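Local coordinates for protein fucose-specific lectin (Aleuria aurantia, PDB 6GKE) that binds L-fucose, with strongest preference for alpha-1,6-linked core fucose on glycoproteins, using five sites between the blades of a six-bladed beta-propeller, at residues Arg131-Lys136 with Ile168-Ile173; Arg179-Ala184 with Pro223-Tyr228; Ala215-Gly220 with Ile274-Phe279; Val227-Gly232 with Asn246-Ile251. The protein carries 1 engineered substitution. All blocks are in the same frame, centred on the assembly; numbering follows the deposited sequence.

In the fold
The four contacts show how a propeller lectin joins blades and builds sugar sites in the seams. Contacts 1, 2 and 3 each bridge two successive blades, while contact 4 lies inside one blade and joins its second strand to its fourth. Contacts 1 and 2 have centres about 10 Å apart and share a sheet, in which strands 168-174 and 177-183 pair through Gly169 and Tyr181. Contacts 2 and 3 (centres about 11 Å apart) meet through the paired strands 213-219 and 224-230, and contacts 2 and 4 share Val227 and Tyr228. Arg131, Arg179 and Arg226 each hold a fucose, and Ile274 and Ile276 of contact 3 touch the fucose that Arg226 binds.

Contact 1. Residues Arg131-Lys136 with Ile168-Ile173; sequences RVYYQK and IGATAI. With FUC (alpha-L-fucopyranose), chain E.
Tyr133 presents different parts of itself to Ala170 and Ile168. The Ala170 methyl sits obliquely beside one side of the phenol, with CB 3.9 Å from Tyr133 CD2 and 4.0 Å from CE2, neither squarely over the face nor in the ring plane. Nearer the backbone, Ile168 CG2 lies 4.1 Å from Tyr133 CB, while the other branch of the isoleucine ends with CD1 4.3 Å from the backbone N of Tyr134. Tyr133 CG is anti to the carbonyl carbon (chi1 -60°), which lets the ring run along its own strand toward the sugar end, passing alongside the Ala170 methyl on the way. Strands 131-134 and 168-173 are close to antiparallel but 8.5 Å apart at their axes, too far for backbone pairing, so side chains alone join them. This is the seam between two blades of the propeller: the second strand of one blade faces the innermost strand of the next, and Ile180 of that next blade also packs on Tyr133. Two residues before the tyrosine, Arg131 starts toward the neighbouring blade and then bends at chi2 (-69°), carrying its guanidinium off to the bound fucose. There the edge bearing NE and NH2 faces the sugar: NE donates to O4 at 2.8 Å and NH2 to the ring oxygen O5 at 2.9 Å, the latter bond the straighter at 163°. Ser150 OG takes a bond from NH1 and so helps to fix the rotation of the group. Glu146 and Trp199 also bond this fucose, and Tyr133 OH makes a weak hydrogen bond to Glu146 OE2.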
# COMPACT_ATOMS: atom_id res chain seq x y z
N ARG A 131 -1.78 31.11 0.58
CA ARG A 131 -2.86 30.71 1.48
C ARG A 131 -2.83 29.18 1.59
O ARG A 131 -2.71 28.50 0.58
CB ARG A 131 -4.22 31.18 0.96
CG ARG A 131 -4.32 32.68 0.70
CD ARG A 131 -4.28 33.50 1.97
NE ARG A 131 -4.46 34.94 1.75
CZ ARG A 131 -3.49 35.83 1.59
NH1 ARG A 131 -2.23 35.45 1.44
NH2 ARG A 131 -3.78 37.12 1.57
N VAL A 132 -2.92 28.69 2.83
CA VAL A 132 -2.89 27.27 3.13
C VAL A 132 -4.20 26.91 3.85
O VAL A 132 -4.59 27.61 4.77
CB VAL A 132 -1.67 26.90 3.98
CG1 VAL A 132 -1.64 25.41 4.29
CG2 VAL A 132 -0.37 27.32 3.31
N TYR A 133 -4.83 25.82 3.40
CA TYR A 133 -6.13 25.38 3.91
C TYR A 133 -5.98 24.01 4.57
O TYR A 133 -5.31 23.12 4.04
CB TYR A 133 -7.16 25.36 2.77
CG TYR A 133 -7.31 26.73 2.16
CD1 TYR A 133 -8.19 27.66 2.70
CD2 TYR A 133 -6.48 27.14 1.13
CE1 TYR A 133 -8.27 28.95 2.21
CE2 TYR A 133 -6.54 28.43 0.64
CZ TYR A 133 -7.43 29.35 1.18
OH TYR A 133 -7.45 30.62 0.69
N TYR A 134 -6.61 23.88 5.73
CA TYR A 134 -6.45 22.71 6.59
C TYR A 134 -7.69 22.60 7.48
O TYR A 134 -8.51 23.51 7.55
CB TYR A 134 -5.19 22.83 7.45
CG TYR A 134 -5.24 23.97 8.45
CD1 TYR A 134 -5.00 25.28 8.08
CD2 TYR A 134 -5.58 23.73 9.77
CE1 TYR A 134 -5.09 26.33 8.98
CE2 TYR A 134 -5.67 24.77 10.69
CZ TYR A 134 -5.42 26.07 10.30
OH TYR A 134 -5.52 27.10 11.19
N GLN A 135 -7.80 21.48 8.19
CA GLN A 135 -8.84 21.30 9.19
C GLN A 135 -8.20 21.04 10.55
O GLN A 135 -7.13 20.45 10.65
CB GLN A 135 -9.78 20.17 8.80
CG GLN A 135 -10.47 20.45 7.48
CD GLN A 135 -11.68 19.58 7.26
OE1 GLN A 135 -11.57 18.39 6.93
NE2 GLN A 135 -12.85 20.15 7.47
N LYS A 136 -8.91 21.47 11.59
CA LYS A 136 -8.48 21.27 12.98
C LYS A 136 -9.07 19.98 13.55
O LYS A 136 -8.48 19.40 14.47
CB LYS A 136 -8.95 22.44 13.85
CG LYS A 136 -8.28 23.77 13.56
CD LYS A 136 -8.75 24.87 14.49
CE LYS A 136 -8.05 26.19 14.27
NZ LYS A 136 -8.41 27.18 15.31
N ILE A 168 -9.73 18.95 -0.36
CA ILE A 168 -9.75 20.41 -0.49
C ILE A 168 -8.98 20.76 -1.77
O ILE A 168 -7.84 20.35 -1.91
CB ILE A 168 -9.12 21.14 0.71
CG1 ILE A 168 -9.65 20.63 2.06
CG2 ILE A 168 -9.33 22.64 0.56
CD1 ILE A 168 -8.88 21.15 3.26
N GLY A 169 -9.62 21.52 -2.66
CA GLY A 169 -8.97 22.12 -3.80
C GLY A 169 -8.90 23.63 -3.60
O GLY A 169 -9.82 24.21 -3.05
N ALA A 170 -7.80 24.25 -4.01
CA ALA A 170 -7.62 25.69 -3.80
C ALA A 170 -6.91 26.29 -5.01
O ALA A 170 -5.84 25.84 -5.38
CB ALA A 170 -6.84 25.95 -2.54
N THR A 171 -7.49 27.34 -5.59
CA THR A 171 -6.86 27.98 -6.74
C THR A 171 -7.09 29.49 -6.69
O THR A 171 -8.17 29.96 -6.30
CB THR A 171 -7.33 27.32 -8.04
OG1 THR A 171 -6.60 27.85 -9.14
CG2 THR A 171 -8.81 27.49 -8.31
N ALA A 172 -6.06 30.24 -7.09
CA ALA A 172 -6.16 31.68 -7.28
C ALA A 172 -6.54 31.93 -8.74
O ALA A 172 -5.71 31.78 -9.63
CB ALA A 172 -4.86 32.37 -6.92
N ILE A 173 -7.80 32.28 -8.97
CA ILE A 173 -8.34 32.40 -10.34
C ILE A 173 -7.96 33.75 -10.96
O ILE A 173 -8.17 33.96 -12.15
CB ILE A 173 -9.86 32.17 -10.36
CG1 ILE A 173 -10.64 33.28 -9.66
CG2 ILE A 173 -10.19 30.79 -9.80
CD1 ILE A 173 -12.13 33.24 -9.95
C1 FUC E . -6.76 37.94 3.71
C2 FUC E . -7.43 36.77 4.43
C3 FUC E . -8.66 36.34 3.63
C4 FUC E . -8.27 36.02 2.18
C5 FUC E . -7.67 37.29 1.59
C6 FUC E . -7.28 37.12 0.13
O1 FUC E . -7.61 39.07 3.85
O2 FUC E . -7.76 37.16 5.78
O3 FUC E . -9.31 35.23 4.26
O4 FUC E . -7.28 34.99 2.11
O5 FUC E . -6.50 37.65 2.33

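Contact 2. Residues Arg179-Ala184 with Pro223-Tyr228; sequences RIYYQA and PQIRVY. Engineered in segment 223-228: Gln224 (natural residue Asn). With FUC (alpha-L-fucopyranose), chain F; FUC (alpha-L-fucopyranose), chain G.
Tyr181 lays its ring under Val227 and points its hydroxyl past Ile225. At the base, a chi1 of -59° at CB sets the ring beside the backbone N, sending it across the gap between the blades. CG is already close to both valine methyls, but from there on the ring belongs to Val227 CG2. This methyl stands 3.6 Å from the ring centroid and 8° off the normal, a CH-pi contact so well centred that all six ring carbons lie at similar distances from it; CE1, at 3.7 Å, is among the nearest. At the far end, Tyr181 OH passes 3.6 Å from Ile225 CG2 and 3.9 Å from Ile225 CD1, while its polar need is met by a hydrogen bond to Glu191 OE2. Ile225 CD1 continues toward the sugar, lying 4.4 Å from Arg179 CG and facing fucose O4. Arg179 grasps that fucose with NE to O4 (2.9 Å) and NH2 to O5 (2.8 Å), and an outside salt bridge from NH2 to Asp195 steadies the guanidinium. Arg226, turned away from this seam, holds the next fucose in the same manner. Its NH1 and NH2 both donate to one oxygen, OE1 of the engineered Gln224, and that oxygen lies in the guanidinium plane. Glu191, Trp245 and Gly203 bond the first sugar as well, and Tyr181, as a second-shell residue, backs the Glu191 carboxylate. Such a seam, with one blade's arginine and glutamate opposite the following blade's isoleucine and tryptophan, is the inter-blade fucose site of this lectin family.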
# COMPACT_ATOMS: atom_id res chain seq x y z
N ARG A 179 -10.75 30.60 -5.09
CA ARG A 179 -11.84 29.64 -5.11
C ARG A 179 -11.37 28.37 -4.40
O ARG A 179 -10.32 27.81 -4.74
CB ARG A 179 -12.30 29.34 -6.53
CG ARG A 179 -12.88 30.53 -7.28
CD ARG A 179 -14.18 31.05 -6.68
NE ARG A 179 -14.76 32.15 -7.44
CZ ARG A 179 -14.48 33.44 -7.28
NH1 ARG A 179 -13.58 33.84 -6.39
NH2 ARG A 179 -15.12 34.34 -8.01
N ILE A 180 -12.17 27.94 -3.42
CA ILE A 180 -11.87 26.78 -2.58
C ILE A 180 -13.01 25.77 -2.77
O ILE A 180 -14.18 26.14 -2.68
CB ILE A 180 -11.74 27.18 -1.10
CG1 ILE A 180 -10.84 28.41 -0.90
CG2 ILE A 180 -11.30 25.98 -0.27
CD1 ILE A 180 -9.43 28.27 -1.40
N TYR A 181 -12.64 24.51 -3.01
CA TYR A 181 -13.57 23.43 -3.28
C TYR A 181 -13.40 22.37 -2.20
O TYR A 181 -12.29 22.02 -1.83
CB TYR A 181 -13.34 22.85 -4.68
CG TYR A 181 -13.51 23.90 -5.74
CD1 TYR A 181 -14.76 24.22 -6.24
CD2 TYR A 181 -12.44 24.67 -6.15
CE1 TYR A 181 -14.94 25.25 -7.14
CE2 TYR A 181 -12.60 25.71 -7.05
CZ TYR A 181 -13.86 26.01 -7.54
OH TYR A 181 -14.01 27.06 -8.40
N TYR A 182 -14.52 21.86 -1.70
CA TYR A 182 -14.50 20.88 -0.61
C TYR A 182 -15.79 20.06 -0.69
O TYR A 182 -16.70 20.44 -1.40
CB TYR A 182 -14.37 21.60 0.73
CG TYR A 182 -15.53 22.51 1.04
CD1 TYR A 182 -15.58 23.81 0.55
CD2 TYR A 182 -16.62 22.06 1.77
CE1 TYR A 182 -16.66 24.63 0.79
CE2 TYR A 182 -17.71 22.87 2.03
CZ TYR A 182 -17.73 24.16 1.53
OH TYR A 182 -18.82 24.95 1.78
N GLN A 183 -15.85 18.97 0.07
CA GLN A 183 -17.04 18.13 0.07
C GLN A 183 -17.80 18.35 1.37
O GLN A 183 -17.28 18.10 2.46
CB GLN A 183 -16.66 16.67 -0.13
CG GLN A 183 -17.87 15.76 -0.31
CD GLN A 183 -17.48 14.37 -0.74
OE1 GLN A 183 -16.48 13.82 -0.27
NE2 GLN A 183 -18.27 13.78 -1.62
N ALA A 184 -19.03 18.85 1.24
CA ALA A 184 -19.88 19.17 2.37
C ALA A 184 -20.55 17.90 2.89
O ALA A 184 -20.47 16.84 2.27
CB ALA A 184 -20.90 20.21 1.97
N PRO A 223 -12.12 33.69 -15.76
CA PRO A 223 -11.07 32.73 -16.04
C PRO A 223 -11.63 31.32 -16.29
O PRO A 223 -12.80 31.05 -16.01
CB PRO A 223 -10.25 32.76 -14.74
CG PRO A 223 -11.30 32.93 -13.68
CD PRO A 223 -12.38 33.78 -14.32
N GLN A 224 -10.76 30.44 -16.80
CA GLN A 224 -11.04 29.02 -16.86
C GLN A 224 -10.74 28.40 -15.50
O GLN A 224 -9.70 28.68 -14.90
CB GLN A 224 -10.18 28.35 -17.93
CG GLN A 224 -10.43 28.87 -19.34
CD GLN A 224 -11.80 28.51 -19.87
OE1 GLN A 224 -12.30 27.40 -19.67
NE2 GLN A 224 -12.41 29.45 -20.58
N ILE A 225 -11.65 27.56 -15.02
CA ILE A 225 -11.44 26.79 -13.79
C ILE A 225 -11.70 25.33 -14.12
O ILE A 225 -12.63 25.02 -14.86
CB ILE A 225 -12.34 27.25 -12.62
CG1 ILE A 225 -12.37 28.77 -12.47
CG2 ILE A 225 -11.93 26.56 -11.33
CD1 ILE A 225 -13.42 29.28 -11.51
N ARG A 226 -10.88 24.43 -13.56
CA ARG A 226 -11.15 23.01 -13.63
C ARG A 226 -11.07 22.44 -12.22
O ARG A 226 -10.09 22.68 -11.51
CB ARG A 226 -10.17 22.27 -14.55
CG ARG A 226 -10.11 22.80 -15.98
CD ARG A 226 -11.40 22.60 -16.76
NE ARG A 226 -11.28 23.05 -18.15
CZ ARG A 226 -11.58 24.27 -18.58
NH1 ARG A 226 -12.09 25.18 -17.76
NH2 ARG A 226 -11.37 24.58 -19.85
N VAL A 227 -12.10 21.69 -11.83
CA VAL A 227 -12.16 21.02 -10.54
C VAL A 227 -12.16 19.52 -10.82
O VAL A 227 -12.97 19.03 -11.62
CB VAL A 227 -13.40 21.45 -9.74
CG1 VAL A 227 -13.45 20.78 -8.38
CG2 VAL A 227 -13.47 22.96 -9.59
N TYR A 228 -11.24 18.80 -10.16
CA TYR A 228 -11.06 17.37 -10.32
C TYR A 228 -11.46 16.66 -9.03
O TYR A 228 -11.16 17.14 -7.94
CB TYR A 228 -9.61 17.02 -10.65
CG TYR A 228 -9.19 17.64 -11.96
CD1 TYR A 228 -9.60 17.09 -13.16
CD2 TYR A 228 -8.47 18.82 -11.99
CE1 TYR A 228 -9.31 17.69 -14.37
CE2 TYR A 228 -8.16 19.43 -13.19
CZ TYR A 228 -8.59 18.88 -14.38
OH TYR A 228 -8.33 19.52 -15.56
C1 FUC F . -18.52 33.13 -8.89
C2 FUC F . -18.87 31.71 -8.50
C3 FUC F . -18.72 30.77 -9.70
C4 FUC F . -17.30 30.90 -10.26
C5 FUC F . -17.07 32.35 -10.66
C6 FUC F . -15.67 32.59 -11.22
O1 FUC F . -19.53 33.59 -9.77
O2 FUC F . -20.21 31.67 -7.98
O3 FUC F . -19.06 29.43 -9.35
O4 FUC F . -16.32 30.56 -9.28
O5 FUC F . -17.23 33.19 -9.51
C1 FUC G . -11.91 21.67 -21.97
C2 FUC G . -12.31 20.47 -21.13
C3 FUC G . -11.15 19.48 -21.02
C4 FUC G . -9.89 20.20 -20.50
C5 FUC G . -9.60 21.38 -21.42
C6 FUC G . -8.38 22.20 -21.01
O1 FUC G . -11.70 21.26 -23.32
O2 FUC G . -13.44 19.83 -21.75
O3 FUC G . -11.53 18.38 -20.20
O4 FUC G . -10.07 20.72 -19.18
O5 FUC G . -10.71 22.27 -21.44

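Contact 3. Residues Ala215-Gly220 with Ile274-Phe279; sequences AAISWG and IDISVF
Ile274 lies as a ridge across the flat indole of Trp219, the two side chains crossing at about a right angle. All four side-chain carbons of the isoleucine lie against the indole. CG1 stands over the six-membered ring, 3.5 Å from its centroid and 9° off the normal, in a CH-pi contact. CD1 reaches back over the CG-CD2 bond of the five-membered ring, 3.4 Å from Trp219 CD2, a tight fit, and CG2 covers the outer rim, 3.7 Å from Trp219 CZ2. It is the first torsion, with CG1 anti to the backbone N (chi1 -169°), that stretches the ethyl arm over the ring. A second, smaller fit lies deeper. The tip of Ile217, CD1, is a knob pushed against the branched end of Ile276, 3.7 Å from both CG1 and CG2 and 3.8 Å from CD1. Ile276 CD1 also comes obliquely within 4.3 Å of Trp219 CH2 and so links the two fits. Toward the surface, Trp219, Ile274 and Ile276 all touch a bound fucose, whose arginine, Arg226, packs against both Ile217 and Trp219. Strand 213-219 is the innermost of its blade and pairs with strand 224-230, while strand 275-282 is the second of the next blade. Ile217 also meets Ala268 and Ser270 on strand 267-271, and Tyr228 and Trp292 flank Ile276 from strands 224-230 and 286-293.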
# COMPACT_ATOMS: atom_id res chain seq x y z
N ALA A 215 -8.94 18.27 -6.39
CA ALA A 215 -7.91 19.20 -6.80
C ALA A 215 -8.56 20.27 -7.68
O ALA A 215 -9.61 20.03 -8.27
CB ALA A 215 -6.79 18.49 -7.53
N ALA A 216 -7.94 21.44 -7.77
CA ALA A 216 -8.49 22.50 -8.61
C ALA A 216 -7.35 23.32 -9.20
O ALA A 216 -6.35 23.58 -8.53
CB ALA A 216 -9.43 23.40 -7.83
N ILE A 217 -7.56 23.76 -10.45
CA ILE A 217 -6.62 24.62 -11.17
C ILE A 217 -7.43 25.71 -11.87
O ILE A 217 -8.65 25.61 -12.05
CB ILE A 217 -5.79 23.82 -12.19
CG1 ILE A 217 -6.70 23.17 -13.24
CG2 ILE A 217 -4.90 22.81 -11.49
CD1 ILE A 217 -6.00 22.60 -14.45
N SER A 218 -6.73 26.75 -12.33
CA SER A 218 -7.37 27.82 -13.07
C SER A 218 -6.31 28.56 -13.89
O SER A 218 -5.12 28.50 -13.57
CB SER A 218 -8.10 28.77 -12.15
OG SER A 218 -7.20 29.46 -11.29
N TRP A 219 -6.77 29.26 -14.92
CA TRP A 219 -5.89 30.08 -15.73
C TRP A 219 -6.74 31.07 -16.53
O TRP A 219 -7.95 30.94 -16.63
CB TRP A 219 -5.02 29.24 -16.67
CG TRP A 219 -5.76 28.61 -17.81
CD1 TRP A 219 -5.83 29.05 -19.10
CD2 TRP A 219 -6.52 27.39 -17.75
NE1 TRP A 219 -6.60 28.18 -19.84
CE2 TRP A 219 -7.03 27.15 -19.04
CE3 TRP A 219 -6.79 26.47 -16.73
CZ2 TRP A 219 -7.83 26.04 -19.32
CZ3 TRP A 219 -7.57 25.37 -17.01
CH2 TRP A 219 -8.08 25.16 -18.29
N GLY A 220 -6.06 32.06 -17.10
CA GLY A 220 -6.66 32.89 -18.12
C GLY A 220 -7.46 34.05 -17.57
O GLY A 220 -7.30 34.47 -16.42
N ILE A 274 -2.99 25.62 -22.56
CA ILE A 274 -2.90 25.14 -21.18
C ILE A 274 -2.30 23.73 -21.21
O ILE A 274 -2.62 22.93 -22.08
CB ILE A 274 -4.28 25.15 -20.49
CG1 ILE A 274 -4.17 24.91 -18.98
CG2 ILE A 274 -5.24 24.16 -21.13
CD1 ILE A 274 -3.41 25.98 -18.21
N ASP A 275 -1.44 23.46 -20.22
CA ASP A 275 -0.91 22.13 -19.94
C ASP A 275 -1.44 21.71 -18.57
O ASP A 275 -1.39 22.50 -17.63
CB ASP A 275 0.62 22.15 -19.95
CG ASP A 275 1.19 22.65 -21.26
OD1 ASP A 275 0.87 22.06 -22.31
OD2 ASP A 275 1.94 23.64 -21.22
N ILE A 276 -1.97 20.48 -18.48
CA ILE A 276 -2.56 19.96 -17.25
C ILE A 276 -2.06 18.54 -17.01
O ILE A 276 -2.11 17.70 -17.90
CB ILE A 276 -4.10 19.96 -17.29
CG1 ILE A 276 -4.68 21.32 -17.68
CG2 ILE A 276 -4.66 19.48 -15.95
CD1 ILE A 276 -6.15 21.29 -18.02
N SER A 277 -1.63 18.28 -15.77
CA SER A 277 -1.36 16.93 -15.28
C SER A 277 -2.26 16.64 -14.08
O SER A 277 -2.38 17.48 -13.20
CB SER A 277 0.08 16.76 -14.86
OG SER A 277 0.96 16.97 -15.96
N VAL A 278 -2.84 15.43 -14.04
CA VAL A 278 -3.57 14.98 -12.85
C VAL A 278 -2.96 13.63 -12.45
O VAL A 278 -3.12 12.63 -13.15
CB VAL A 278 -5.09 14.87 -13.06
CG1 VAL A 278 -5.77 14.49 -11.76
CG2 VAL A 278 -5.68 16.16 -13.62
N PHE A 279 -2.27 13.64 -11.31
CA PHE A 279 -1.52 12.49 -10.80
C PHE A 279 -2.42 11.58 -9.97
O PHE A 279 -3.33 12.05 -9.29
CB PHE A 279 -0.35 12.97 -9.95
CG PHE A 279 0.65 13.76 -10.75
CD1 PHE A 279 1.67 13.12 -11.42
CD2 PHE A 279 0.51 15.14 -10.90
CE1 PHE A 279 2.57 13.84 -12.19
CE2 PHE A 279 1.41 15.85 -11.68
CZ PHE A 279 2.43 15.20 -12.33

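Contact 4. Residues Val227-Gly232 with Asn246-Ile251; sequences VYWQKG and NTPGQI
Tyr228 and Ile251 form the deeper half of this contact, Trp229 and Pro248 the outer half. In the buried part, Ile251 CD1 comes up to the edge of the phenol, near the ring plane, 3.8 Å from Tyr228 CE1. A chi1 of -66° swings the ethyl arm of Ile251 to the side of its backbone N and directs it at that edge. Leu236 and Glu238 of the intervening strand 236-241 touch the same isoleucine, and Tyr228 is closed in from the next blade by Ile276 and Val278. The outer part again uses a ring edge. Pro248 brings CB and CG to the far corner of the indole, CG near the ring plane and 3.7 Å from Trp229 CH2, CB 3.7 Å from both CH2 and CZ2. Trp229 itself is buried, its ring nearly parallel to that of Tyr237 (planes at about 5°), but Pro248 is partly open to solvent and Thr247 before it is exposed. Toward the other end, Gly232 N and Gln250 O are each hydrogen-bonded to a glycerol, probably from the crystallisation liquor. Because Tyr228 and Trp229 are consecutive in a strand, they leave opposite faces of the sheet, the tyrosine toward the following blade and the tryptophan toward strand 199-207 of the preceding one. The contact thus joins the second strand of a four-stranded antiparallel propeller blade to the outermost strand and the loop leading into it, across the third.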
# COMPACT_ATOMS: atom_id res chain seq x y z
N VAL A 227 -12.10 21.69 -11.83
CA VAL A 227 -12.16 21.02 -10.54
C VAL A 227 -12.16 19.52 -10.82
O VAL A 227 -12.97 19.03 -11.62
CB VAL A 227 -13.40 21.45 -9.74
CG1 VAL A 227 -13.45 20.78 -8.38
CG2 VAL A 227 -13.47 22.96 -9.59
N TYR A 228 -11.24 18.80 -10.16
CA TYR A 228 -11.06 17.37 -10.32
C TYR A 228 -11.46 16.66 -9.03
O TYR A 228 -11.16 17.14 -7.94
CB TYR A 228 -9.61 17.02 -10.65
CG TYR A 228 -9.19 17.64 -11.96
CD1 TYR A 228 -9.60 17.09 -13.16
CD2 TYR A 228 -8.47 18.82 -11.99
CE1 TYR A 228 -9.31 17.69 -14.37
CE2 TYR A 228 -8.16 19.43 -13.19
CZ TYR A 228 -8.59 18.88 -14.38
OH TYR A 228 -8.33 19.52 -15.56
N TRP A 229 -12.08 15.49 -9.16
CA TRP A 229 -12.26 14.64 -8.00
C TRP A 229 -12.20 13.18 -8.40
O TRP A 229 -12.55 12.80 -9.51
CB TRP A 229 -13.54 14.96 -7.22
CG TRP A 229 -14.83 14.83 -7.96
CD1 TRP A 229 -15.65 13.74 -8.05
CD2 TRP A 229 -15.50 15.89 -8.66
NE1 TRP A 229 -16.77 14.05 -8.77
CE2 TRP A 229 -16.71 15.36 -9.16
CE3 TRP A 229 -15.18 17.22 -8.92
CZ2 TRP A 229 -17.61 16.14 -9.88
CZ3 TRP A 229 -16.07 17.99 -9.64
CH2 TRP A 229 -17.27 17.45 -10.12
N GLN A 230 -11.76 12.35 -7.45
CA GLN A 230 -11.61 10.94 -7.70
C GLN A 230 -11.64 10.19 -6.37
O GLN A 230 -10.90 10.53 -5.44
CB GLN A 230 -10.30 10.66 -8.42
CG GLN A 230 -10.11 9.21 -8.86
CD GLN A 230 -8.74 9.02 -9.45
OE1 GLN A 230 -8.52 9.29 -10.63
NE2 GLN A 230 -7.80 8.59 -8.63
N LYS A 231 -12.46 9.14 -6.33
CA LYS A 231 -12.36 8.12 -5.30
C LYS A 231 -11.47 7.00 -5.84
O LYS A 231 -11.58 6.63 -7.01
CB LYS A 231 -13.75 7.57 -4.96
CG LYS A 231 -13.74 6.39 -4.01
CD LYS A 231 -15.11 5.99 -3.52
CE LYS A 231 -15.06 4.72 -2.70
NZ LYS A 231 -16.42 4.27 -2.32
N GLY A 232 -10.60 6.45 -5.00
CA GLY A 232 -9.69 5.42 -5.46
C GLY A 232 -10.46 4.26 -6.06
O GLY A 232 -11.46 3.81 -5.51
N ASN A 246 -20.07 23.44 -16.58
CA ASN A 246 -20.62 22.35 -17.36
C ASN A 246 -21.14 21.25 -16.42
O ASN A 246 -21.02 21.33 -15.20
CB ASN A 246 -19.60 21.81 -18.36
CG ASN A 246 -18.47 21.02 -17.73
OD1 ASN A 246 -18.31 21.02 -16.50
ND2 ASN A 246 -17.68 20.36 -18.55
N THR A 247 -21.73 20.22 -17.02
CA THR A 247 -22.03 18.99 -16.32
C THR A 247 -20.71 18.24 -16.14
O THR A 247 -19.97 18.05 -17.10
CB THR A 247 -23.05 18.15 -17.10
OG1 THR A 247 -24.22 18.95 -17.26
CG2 THR A 247 -23.41 16.85 -16.41
N PRO A 248 -20.35 17.79 -14.91
CA PRO A 248 -19.09 17.08 -14.74
C PRO A 248 -19.04 15.84 -15.65
O PRO A 248 -20.06 15.20 -15.88
CB PRO A 248 -19.10 16.69 -13.26
CG PRO A 248 -19.98 17.73 -12.61
CD PRO A 248 -21.07 17.98 -13.64
N GLY A 249 -17.84 15.53 -16.12
CA GLY A 249 -17.62 14.36 -16.96
C GLY A 249 -16.42 13.57 -16.48
O GLY A 249 -15.50 14.10 -15.88
N GLN A 250 -16.46 12.26 -16.77
CA GLN A 250 -15.37 11.37 -16.45
C GLN A 250 -14.23 11.54 -17.46
O GLN A 250 -14.46 11.70 -18.66
CB GLN A 250 -15.83 9.92 -16.43
CG GLN A 250 -16.78 9.60 -15.28
CD GLN A 250 -17.23 8.16 -15.29
OE1 GLN A 250 -16.94 7.39 -16.20
NE2 GLN A 250 -17.92 7.76 -14.24
N ILE A 251 -13.00 11.48 -16.95
CA ILE A 251 -11.79 11.36 -17.73
C ILE A 251 -11.35 9.90 -17.59
O ILE A 251 -11.00 9.48 -16.49
CB ILE A 251 -10.71 12.33 -17.22
CG1 ILE A 251 -11.13 13.78 -17.45
CG2 ILE A 251 -9.36 12.01 -17.84
CD1 ILE A 251 -10.30 14.78 -16.68